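Local coordinates for DNA-entry nuclease (Competence-specific nuclease) (Streptococcus agalactiae ILRI112, PDB 4QGO), which is a nuclease and virulence factor that probably hydrolyses DNA, and perhaps RNA, without sequence specificity through the metal-dependent beta-beta-alpha motif of the His-Me finger enzymes, at residues L184-M189 with I206-A211; N154-L159 with F202-P207; R72-Y77 with G120-W125. The protein carries 1 engineered substitution. All coordinates share one frame; numbering follows the deposited sequence. Where two conformers were deposited one is given.

Interaction 1. Residues L184-M189 with I206-A211; sequences LVPFAM and IPNTQA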
loop_
_atom_site.group_PDB
_atom_site.type_symbol
_atom_site.label_atom_id
_atom_site.label_comp_id
_atom_site.label_asym_id
_atom_site.label_seq_id
_atom_site.Cartn_x
_atom_site.Cartn_y
_atom_site.Cartn_z
ATOM N N LEU A 184 -11.130 -11.167 -1.450
ATOM C CA LEU A 184 -10.582 -10.632 -2.688
ATOM C C LEU A 184 -9.801 -9.338 -2.469
ATOM O O LEU A 184 -8.880 -9.041 -3.217
ATOM C CB LEU A 184 -11.702 -10.408 -3.696
ATOM C CG LEU A 184 -12.372 -11.699 -4.145
ATOM C CD1 LEU A 184 -13.523 -11.373 -5.071
ATOM C CD2 LEU A 184 -11.354 -12.578 -4.833
ATOM N N VAL A 185 -10.187 -8.567 -1.457
ATOM C CA VAL A 185 -9.654 -7.217 -1.264
ATOM C C VAL A 185 -8.923 -7.159 0.073
ATOM O O VAL A 185 -9.427 -7.642 1.082
ATOM C CB VAL A 185 -10.802 -6.173 -1.260
ATOM C CG1 VAL A 185 -10.262 -4.758 -1.062
ATOM C CG2 VAL A 185 -11.614 -6.270 -2.539
ATOM N N PRO A 186 -7.722 -6.556 0.097
ATOM C CA PRO A 186 -7.002 -6.438 1.368
ATOM C C PRO A 186 -7.673 -5.407 2.270
ATOM O O PRO A 186 -8.219 -4.430 1.765
ATOM C CB PRO A 186 -5.615 -5.946 0.933
ATOM C CG PRO A 186 -5.863 -5.187 -0.320
ATOM C CD PRO A 186 -6.992 -5.929 -1.022
ATOM N N PHE A 187 -7.627 -5.611 3.584
ATOM C CA PHE A 187 -8.215 -4.631 4.493
ATOM C C PHE A 187 -7.234 -3.516 4.848
ATOM O O PHE A 187 -7.627 -2.506 5.440
ATOM C CB PHE A 187 -8.772 -5.294 5.773
ATOM C CG PHE A 187 -7.704 -5.821 6.703
ATOM C CD1 PHE A 187 -7.164 -5.011 7.700
ATOM C CD2 PHE A 187 -7.236 -7.125 6.576
ATOM C CE1 PHE A 187 -6.162 -5.490 8.550
ATOM C CE2 PHE A 187 -6.250 -7.613 7.417
ATOM C CZ PHE A 187 -5.716 -6.799 8.413
ATOM N N ALA A 188 -5.957 -3.703 4.504
ATOM C CA ALA A 188 -4.950 -2.684 4.756
ATOM C C ALA A 188 -3.757 -2.922 3.868
ATOM O O ALA A 188 -3.581 -4.012 3.328
ATOM C CB ALA A 188 -4.508 -2.710 6.223
ATOM N N MET A 189 -2.939 -1.887 3.706
ATOM C CA MET A 189 -1.685 -2.013 2.985
ATOM C C MET A 189 -0.518 -1.785 3.943
ATOM O O MET A 189 -0.395 -0.719 4.538
ATOM C CB MET A 189 -1.632 -1.030 1.808
ATOM C CG MET A 189 -2.701 -1.276 0.751
ATOM S SD MET A 189 -2.397 -2.751 -0.243
ATOM C CE MET A 189 -1.183 -2.109 -1.397
ATOM N N ILE A 206 -1.788 1.082 6.211
ATOM C CA ILE A 206 -2.743 2.063 5.709
ATOM C C ILE A 206 -4.089 1.370 5.573
ATOM O O ILE A 206 -4.250 0.504 4.714
ATOM C CB ILE A 206 -2.352 2.558 4.303
ATOM C CG1 ILE A 206 -0.866 2.940 4.223
ATOM C CG2 ILE A 206 -3.275 3.703 3.872
ATOM C CD1 ILE A 206 -0.479 4.086 5.080
ATOM N N PRO A 207 -5.063 1.724 6.429
ATOM C CA PRO A 207 -6.346 1.017 6.327
ATOM C C PRO A 207 -6.983 1.209 4.944
ATOM O O PRO A 207 -6.983 2.326 4.400
ATOM C CB PRO A 207 -7.202 1.680 7.426
ATOM C CG PRO A 207 -6.157 2.196 8.433
ATOM C CD PRO A 207 -5.041 2.689 7.547
ATOM N N ASN A 208 -7.510 0.124 4.383
ATOM C CA ASN A 208 -8.195 0.189 3.098
ATOM C C ASN A 208 -9.650 0.544 3.328
ATOM O O ASN A 208 -10.566 -0.267 3.117
ATOM C CB ASN A 208 -8.066 -1.127 2.342
ATOM C CG ASN A 208 -8.291 -0.955 0.858
ATOM O OD1 ASN A 208 -8.322 0.177 0.351
ATOM N ND2 ASN A 208 -8.444 -2.075 0.143
ATOM N N THR A 209 -9.835 1.777 3.779
ATOM C CA THR A 209 -11.123 2.261 4.254
ATOM C C THR A 209 -11.400 3.660 3.722
ATOM O O THR A 209 -10.500 4.353 3.232
ATOM C CB THR A 209 -11.161 2.305 5.804
ATOM O OG1 THR A 209 -10.119 3.169 6.291
ATOM C CG2 THR A 209 -10.979 0.908 6.397
ATOM N N GLN A 210 -12.654 4.090 3.849
ATOM C CA GLN A 210 -13.052 5.433 3.453
ATOM C C GLN A 210 -14.184 5.819 4.408
ATOM O O GLN A 210 -15.040 4.987 4.719
ATOM C CB GLN A 210 -13.523 5.417 1.993
ATOM C CG GLN A 210 -13.746 6.798 1.350
ATOM C CD GLN A 210 -13.340 6.837 -0.122
ATOM O OE1 GLN A 210 -12.328 6.251 -0.524
ATOM N NE2 GLN A 210 -14.133 7.514 -0.935
ATOM N N ALA A 211 -14.184 7.061 4.887
ATOM C CA ALA A 211 -15.083 7.441 5.983
ATOM C C ALA A 211 -16.565 7.330 5.620
ATOM O O ALA A 211 -17.405 7.076 6.480
ATOM C CB ALA A 211 -14.766 8.841 6.471
#
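Backbone hydrogen bonds pair Met189 with Ile206 in both directions: Met189 N reaches Ile206 O at 2.9 Å, and Ile206 N returns to Met189 O at 2.8 Å. The next pair, Ala188 and Pro207, is non-hydrogen-bonded, and here Ala188 CA makes a CH-O contact of 3.3 Å with Ile206 O. Asn208 N then donates to Phe187 O at 2.8 Å.

The side-chain bond comes from Asn208. A first torsion of -159° swings its amide away from its own backbone N and across to the loop, where Asn208 ND2 donates to Pro186 O at 2.9 Å. The N-H points almost straight at the oxygen (168°), which lies in the amide plane.

Van der Waals contacts are few. A methyl, Val185 CG1, sits 3.5 Å from the amide nitrogen Asn208 ND2, and the apolar pair Met189 CB and Ile206 CB is 4.4 Å apart.

The contact is the open end of the antiparallel hairpin 188-195/201-207. On the other side of the strand, Phe187 and Ala188 both face Leu177 of strand 170-177, a classic beta bulge. Asn208 centres an inverse gamma turn; its ND2 also donates to Thr137 O, and its OD1 accepts from Thr139 N. One buried, fully engaged amide thus ties this end of the hairpin to strand 135-139.

Interaction 2. Residues N154-L159 with F202-P207; sequences NYYESL and FNVAIP
Tyr156 drives its ring edge into the face of Phe202, a T-shaped pair with centroids 4.8 Å apart and planes at 66°. Tyr156 CD1 does the touching: it stands over the middle of the Phe202 ring, nearly equidistant from all six carbons and 3.7 Å from Phe202 CD1. The two side chains run antiparallel past one another, one coming from helix 153-165 and the other from strand 201-207. Phe202 can offer its face because its CG lies between the backbone N and the carbonyl carbon (chi1 61°), which lays the ring between the strand and the helix.

Val204 reaches out from the strand to meet Tyr156 with both branches. Its CG2 lies 3.9 Å from the centroid of the Tyr156 ring and only 5° off the normal, a CH-pi contact, while Val204 CG1 reaches the phenol end, 3.4 Å from Tyr156 OH. Tyr155 CD2, from the preceding residue of the helix, covers the other face of the Tyr156 ring toward its rim. Ile206 approaches obliquely, its CD1 3.8 Å from Tyr156 CD2, and at the far end Leu159 CD1 lies 4.2 Å from Phe202 CD2.

Phe202, Val204 and Ile206 are alternate residues, so they point to the same side of the strand. This is a helix laid against a sheet, with axes 10.7 Å apart; helix 153-165 is probably the helix of the beta-beta-alpha motif.

No hydrogen bond crosses the interface. The buried Tyr156 OH is bonded to Arg151 NH1. Phe202, Val204, Ile206 and Tyr155 thus surround the Tyr156 ring and limit its movement, while its hydroxyl probably helps position Arg151, whose charge would probably polarise the phenol.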
loop_
_atom_site.group_PDB
_atom_site.type_symbol
_atom_site.label_atom_id
_atom_site.label_comp_id
_atom_site.label_asym_id
_atom_site.label_seq_id
_atom_site.Cartn_x
_atom_site.Cartn_y
_atom_site.Cartn_z
ATOM N N ASN A 154 -0.234 7.482 -0.636
ATOM C CA ASN A 154 0.485 8.526 -1.369
ATOM C C ASN A 154 1.461 9.283 -0.467
ATOM O O ASN A 154 2.559 9.617 -0.892
ATOM C CB ASN A 154 -0.493 9.531 -2.003
ATOM C CG ASN A 154 -0.788 9.245 -3.477
ATOM O OD1 ASN A 154 -0.246 8.315 -4.084
ATOM N ND2 ASN A 154 -1.658 10.064 -4.059
ATOM N N TYR A 155 1.058 9.561 0.773
ATOM C CA TYR A 155 1.941 10.274 1.698
ATOM C C TYR A 155 3.271 9.530 1.880
ATOM O O TYR A 155 4.356 10.129 1.822
ATOM C CB TYR A 155 1.275 10.468 3.070
ATOM C CG TYR A 155 2.200 11.131 4.063
ATOM C CD1 TYR A 155 2.385 12.506 4.048
ATOM C CD2 TYR A 155 2.902 10.380 4.997
ATOM C CE1 TYR A 155 3.260 13.114 4.928
ATOM C CE2 TYR A 155 3.780 10.989 5.891
ATOM C CZ TYR A 155 3.938 12.352 5.847
ATOM O OH TYR A 155 4.809 12.961 6.727
ATOM N N TYR A 156 3.179 8.230 2.139
ATOM C CA TYR A 156 4.367 7.418 2.344
ATOM C C TYR A 156 5.190 7.253 1.085
ATOM O O TYR A 156 6.426 7.278 1.131
ATOM C CB TYR A 156 3.992 6.089 3.000
ATOM C CG TYR A 156 3.655 6.337 4.444
ATOM C CD1 TYR A 156 4.657 6.358 5.416
ATOM C CD2 TYR A 156 2.356 6.629 4.834
ATOM C CE1 TYR A 156 4.359 6.634 6.739
ATOM C CE2 TYR A 156 2.049 6.903 6.154
ATOM C CZ TYR A 156 3.054 6.896 7.098
ATOM O OH TYR A 156 2.769 7.175 8.417
ATOM N N GLU A 157 4.508 7.124 -0.044
ATOM C CA GLU A 157 5.205 7.107 -1.329
ATOM C C GLU A 157 5.970 8.406 -1.564
ATOM O O GLU A 157 7.091 8.376 -2.075
ATOM C CB GLU A 157 4.239 6.795 -2.475
ATOM C CG GLU A 157 3.784 5.326 -2.441
ATOM C CD GLU A 157 2.602 5.051 -3.324
ATOM O OE1 GLU A 157 1.813 5.983 -3.552
ATOM O OE2 GLU A 157 2.446 3.898 -3.792
ATOM N N SER A 158 5.382 9.531 -1.166
ATOM C CA SER A 158 6.076 10.805 -1.263
ATOM C C SER A 158 7.333 10.843 -0.405
ATOM O O SER A 158 8.348 11.398 -0.835
ATOM C CB SER A 158 5.156 11.959 -0.880
ATOM O OG SER A 158 4.112 12.089 -1.829
ATOM N N LEU A 159 7.290 10.264 0.795
ATOM C CA LEU A 159 8.497 10.210 1.613
ATOM C C LEU A 159 9.597 9.430 0.906
ATOM O O LEU A 159 10.771 9.822 0.925
ATOM C CB LEU A 159 8.221 9.558 2.976
ATOM C CG LEU A 159 7.270 10.302 3.908
ATOM C CD1 LEU A 159 7.081 9.495 5.196
ATOM C CD2 LEU A 159 7.785 11.702 4.218
ATOM N N PHE A 202 10.209 3.716 8.167
ATOM C CA PHE A 202 8.834 3.637 8.643
ATOM C C PHE A 202 8.269 2.228 8.522
ATOM O O PHE A 202 8.790 1.397 7.774
ATOM C CB PHE A 202 7.907 4.688 7.985
ATOM C CG PHE A 202 7.783 4.579 6.480
ATOM C CD1 PHE A 202 7.034 3.567 5.894
ATOM C CD2 PHE A 202 8.357 5.540 5.659
ATOM C CE1 PHE A 202 6.891 3.488 4.520
ATOM C CE2 PHE A 202 8.211 5.479 4.278
ATOM C CZ PHE A 202 7.473 4.455 3.704
ATOM N N ASN A 203 7.201 1.972 9.277
ATOM C CA ASN A 203 6.523 0.692 9.282
ATOM C C ASN A 203 5.077 1.013 9.623
ATOM O O ASN A 203 4.758 1.313 10.776
ATOM C CB ASN A 203 7.142 -0.246 10.332
ATOM C CG ASN A 203 6.637 -1.665 10.209
ATOM O OD1 ASN A 203 5.651 -1.928 9.521
ATOM N ND2 ASN A 203 7.312 -2.594 10.882
ATOM N N VAL A 204 4.214 0.985 8.613
ATOM C CA VAL A 204 2.831 1.414 8.792
ATOM C C VAL A 204 1.845 0.482 8.100
ATOM O O VAL A 204 2.191 -0.244 7.149
ATOM C CB VAL A 204 2.599 2.853 8.252
ATOM C CG1 VAL A 204 3.497 3.883 8.960
ATOM C CG2 VAL A 204 2.830 2.889 6.755
ATOM N N ALA A 205 0.608 0.510 8.580
ATOM C CA ALA A 205 -0.501 -0.124 7.876
ATOM C C ALA A 205 -1.493 0.961 7.506
ATOM O O ALA A 205 -1.960 1.693 8.369
ATOM C CB ALA A 205 -1.171 -1.181 8.749
ATOM N N ILE A 206 -1.788 1.082 6.211
ATOM C CA ILE A 206 -2.743 2.063 5.709
ATOM C C ILE A 206 -4.089 1.370 5.573
ATOM O O ILE A 206 -4.250 0.504 4.714
ATOM C CB ILE A 206 -2.352 2.558 4.303
ATOM C CG1 ILE A 206 -0.866 2.940 4.223
ATOM C CG2 ILE A 206 -3.275 3.703 3.872
ATOM C CD1 ILE A 206 -0.479 4.086 5.080
ATOM N N PRO A 207 -5.063 1.724 6.429
ATOM C CA PRO A 207 -6.346 1.017 6.327
ATOM C C PRO A 207 -6.983 1.209 4.944
ATOM O O PRO A 207 -6.983 2.326 4.400
ATOM C CB PRO A 207 -7.202 1.680 7.426
ATOM C CG PRO A 207 -6.157 2.196 8.433
ATOM C CD PRO A 207 -5.041 2.689 7.547
#

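Interaction 3. Residues R72-Y77 with G120-W125; sequences RTIRQY and GNFKGW
Ile74 and Asn121 bring the two loops together, with Asn121 N donating to Ile74 O at 3.0 Å. This bond is somewhat bent (150° at the hydrogen). Asn121 CB also packs against that carbonyl oxygen, 3.3 Å from Ile74 O.

From there the Asn121 side chain swings back along the other loop: CG is anti to the backbone N (chi1 -155°), and this carries ND2 to a bound water at 2.9 Å. The water gives its own protons to two carbonyls, Arg72 O and Arg75 O (2.7 Å from the latter). In this conformer it bridges the 72-77 loop to Asn121; the residue has a second one, so the link may be partial.

Both segments are irregular, one following strand 66-70 and the other following helix 116-119; 120-125 closes with a type II beta turn from Phe122 to Trp125. At the start of that turn Phe122 lies alongside Ile74, both pointing the same way. Ile74 puts CG1 between its backbone N and carbonyl carbon (chi1 64°), leaving CG2 to face Phe122, 3.9 Å from Phe122 CB. The Phe122 ring continues onto Tyr52 and Val53 of strand 52-54.

Gln76 turns its CB to Gly120, 3.7 Å from Gly120 CA, then bends at chi2, and its OE1 accepts from Gln78 N. Arg75 starts out away from 120-125; its NE forms a salt bridge with Asp165 OD1 and its NH1 bonds Ala117 O.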
loop_
_atom_site.group_PDB
_atom_site.type_symbol
_atom_site.label_atom_id
_atom_site.label_comp_id
_atom_site.label_asym_id
_atom_site.label_seq_id
_atom_site.Cartn_x
_atom_site.Cartn_y
_atom_site.Cartn_z
ATOM N N ARG A 72 18.058 5.961 -7.840
ATOM C CA ARG A 72 17.813 6.791 -9.013
ATOM C C ARG A 72 17.908 6.057 -10.338
ATOM O O ARG A 72 17.455 6.580 -11.356
ATOM C CB ARG A 72 18.728 8.015 -9.012
ATOM C CG ARG A 72 18.251 9.090 -8.058
ATOM C CD ARG A 72 18.993 10.386 -8.261
ATOM N NE ARG A 72 18.211 11.348 -9.026
ATOM C CZ ARG A 72 18.291 12.665 -8.867
ATOM N NH1 ARG A 72 19.118 13.178 -7.963
ATOM N NH2 ARG A 72 17.542 13.468 -9.608
ATOM N N THR A 73 18.492 4.858 -10.344
ATOM C CA THR A 73 18.592 4.099 -11.591
ATOM C C THR A 73 17.263 3.520 -12.077
ATOM O O THR A 73 17.137 3.176 -13.251
ATOM C CB THR A 73 19.644 2.957 -11.537
ATOM O OG1 THR A 73 19.176 1.895 -10.690
ATOM C CG2 THR A 73 20.996 3.474 -11.037
ATOM N N ILE A 74 16.275 3.393 -11.190
ATOM C CA ILE A 74 14.971 2.876 -11.607
ATOM C C ILE A 74 13.819 3.851 -11.364
ATOM O O ILE A 74 12.678 3.575 -11.725
ATOM C CB ILE A 74 14.652 1.486 -10.999
ATOM C CG1 ILE A 74 14.537 1.548 -9.474
ATOM C CG2 ILE A 74 15.710 0.476 -11.420
ATOM C CD1 ILE A 74 14.005 0.250 -8.870
ATOM N N ARG A 75 14.140 4.999 -10.773
ATOM C CA ARG A 75 13.208 6.094 -10.597
ATOM C C ARG A 75 12.678 6.564 -11.947
ATOM O O ARG A 75 13.439 6.701 -12.912
ATOM C CB ARG A 75 13.935 7.236 -9.880
ATOM C CG ARG A 75 13.110 8.482 -9.636
ATOM C CD ARG A 75 12.186 8.386 -8.425
ATOM N NE ARG A 75 11.713 9.731 -8.099
ATOM C CZ ARG A 75 10.663 10.325 -8.660
ATOM N NH1 ARG A 75 9.911 9.687 -9.551
ATOM N NH2 ARG A 75 10.362 11.573 -8.314
ATOM N N GLN A 76 11.373 6.798 -12.016
ATOM C CA GLN A 76 10.730 7.225 -13.252
ATOM C C GLN A 76 10.076 8.591 -13.072
ATOM O O GLN A 76 9.044 8.718 -12.406
ATOM C CB GLN A 76 9.709 6.173 -13.691
ATOM C CG GLN A 76 8.852 6.554 -14.894
ATOM C CD GLN A 76 9.643 6.756 -16.174
ATOM O OE1 GLN A 76 10.377 7.732 -16.321
ATOM N NE2 GLN A 76 9.480 5.836 -17.118
ATOM N N TYR A 77 10.686 9.611 -13.678
ATOM C CA TYR A 77 10.194 10.985 -13.579
ATOM C C TYR A 77 9.190 11.286 -14.678
ATOM O O TYR A 77 8.392 12.217 -14.553
ATOM C CB TYR A 77 11.365 11.975 -13.661
ATOM C CG TYR A 77 12.333 11.872 -12.507
ATOM C CD1 TYR A 77 11.976 12.318 -11.243
ATOM C CD2 TYR A 77 13.600 11.338 -12.689
ATOM C CE1 TYR A 77 12.865 12.232 -10.173
ATOM C CE2 TYR A 77 14.491 11.243 -11.637
ATOM C CZ TYR A 77 14.116 11.694 -10.383
ATOM O OH TYR A 77 15.007 11.591 -9.333
ATOM N N GLY A 120 9.322 2.594 -12.174
ATOM C CA GLY A 120 8.922 2.519 -13.569
ATOM C C GLY A 120 10.047 2.406 -14.586
ATOM O O GLY A 120 9.794 2.096 -15.749
ATOM N N ASN A 121 11.284 2.650 -14.163
ATOM C CA ASN A 121 12.424 2.523 -15.067
ATOM C C ASN A 121 13.203 1.214 -14.868
ATOM O O ASN A 121 14.295 1.048 -15.416
ATOM C CB ASN A 121 13.353 3.735 -14.926
ATOM C CG ASN A 121 14.172 3.992 -16.175
ATOM O OD1 ASN A 121 13.724 3.720 -17.289
ATOM N ND2 ASN A 121 15.381 4.516 -15.994
ATOM N N PHE A 122 12.639 0.288 -14.091
ATOM C CA PHE A 122 13.280 -1.000 -13.849
ATOM C C PHE A 122 13.064 -1.877 -15.072
ATOM O O PHE A 122 11.928 -2.154 -15.453
ATOM C CB PHE A 122 12.706 -1.671 -12.590
ATOM C CG PHE A 122 13.278 -3.046 -12.309
ATOM C CD1 PHE A 122 14.645 -3.257 -12.313
ATOM C CD2 PHE A 122 12.439 -4.119 -12.033
ATOM C CE1 PHE A 122 15.173 -4.516 -12.056
ATOM C CE2 PHE A 122 12.960 -5.382 -11.771
ATOM C CZ PHE A 122 14.323 -5.581 -11.783
ATOM N N LYS A 123 14.165 -2.299 -15.681
ATOM C CA LYS A 123 14.141 -3.049 -16.932
ATOM C C LYS A 123 13.347 -4.347 -16.839
ATOM O O LYS A 123 13.595 -5.173 -15.958
ATOM C CB LYS A 123 15.575 -3.347 -17.384
ATOM C CG LYS A 123 15.668 -4.126 -18.685
ATOM C CD LYS A 123 14.942 -3.404 -19.805
ATOM N N GLY A 124 12.380 -4.502 -17.740
ATOM C CA GLY A 124 11.636 -5.745 -17.871
ATOM C C GLY A 124 10.372 -5.830 -17.031
ATOM O O GLY A 124 9.574 -6.755 -17.174
ATOM N N TRP A 125 10.189 -4.865 -16.141
ATOM C CA TRP A 125 9.066 -4.906 -15.213
ATOM C C TRP A 125 7.790 -4.308 -15.784
ATOM O O TRP A 125 7.811 -3.257 -16.433
ATOM C CB TRP A 125 9.453 -4.181 -13.924
ATOM C CG TRP A 125 8.421 -4.216 -12.844
ATOM C CD1 TRP A 125 7.927 -5.323 -12.217
ATOM C CD2 TRP A 125 7.788 -3.087 -12.233
ATOM N NE1 TRP A 125 7.005 -4.952 -11.263
ATOM C CE2 TRP A 125 6.907 -3.584 -11.249
ATOM C CE3 TRP A 125 7.887 -1.706 -12.417
ATOM C CZ2 TRP A 125 6.119 -2.746 -10.457
ATOM C CZ3 TRP A 125 7.112 -0.874 -11.630
ATOM C CH2 TRP A 125 6.227 -1.400 -10.665
HETATM O O HOH W 1 15.959 6.100 -13.665
#

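Interactions 1 and 2 share Ile206 and Pro207 on strand 201-207, and their centres are about 13 Å apart: one joins this strand to its neighbour 188-195, the other covers it with helix 153-165. Both therefore probably border the beta-beta-alpha motif. Interaction 3 lies in peripheral loops, its nearest atoms about 8 Å from interaction 2; its centre is about 27 Å from that of interaction 1, on the opposite side of the chain's centre. No metal is bound. In interaction 2 the side chain of Tyr156 is about 5 Å from a bound sulfate ion. In interaction 3 the side chain of Gln76 is about 4 Å from a bound sulfate ion. Such ions probably come from the crystallisation liquor.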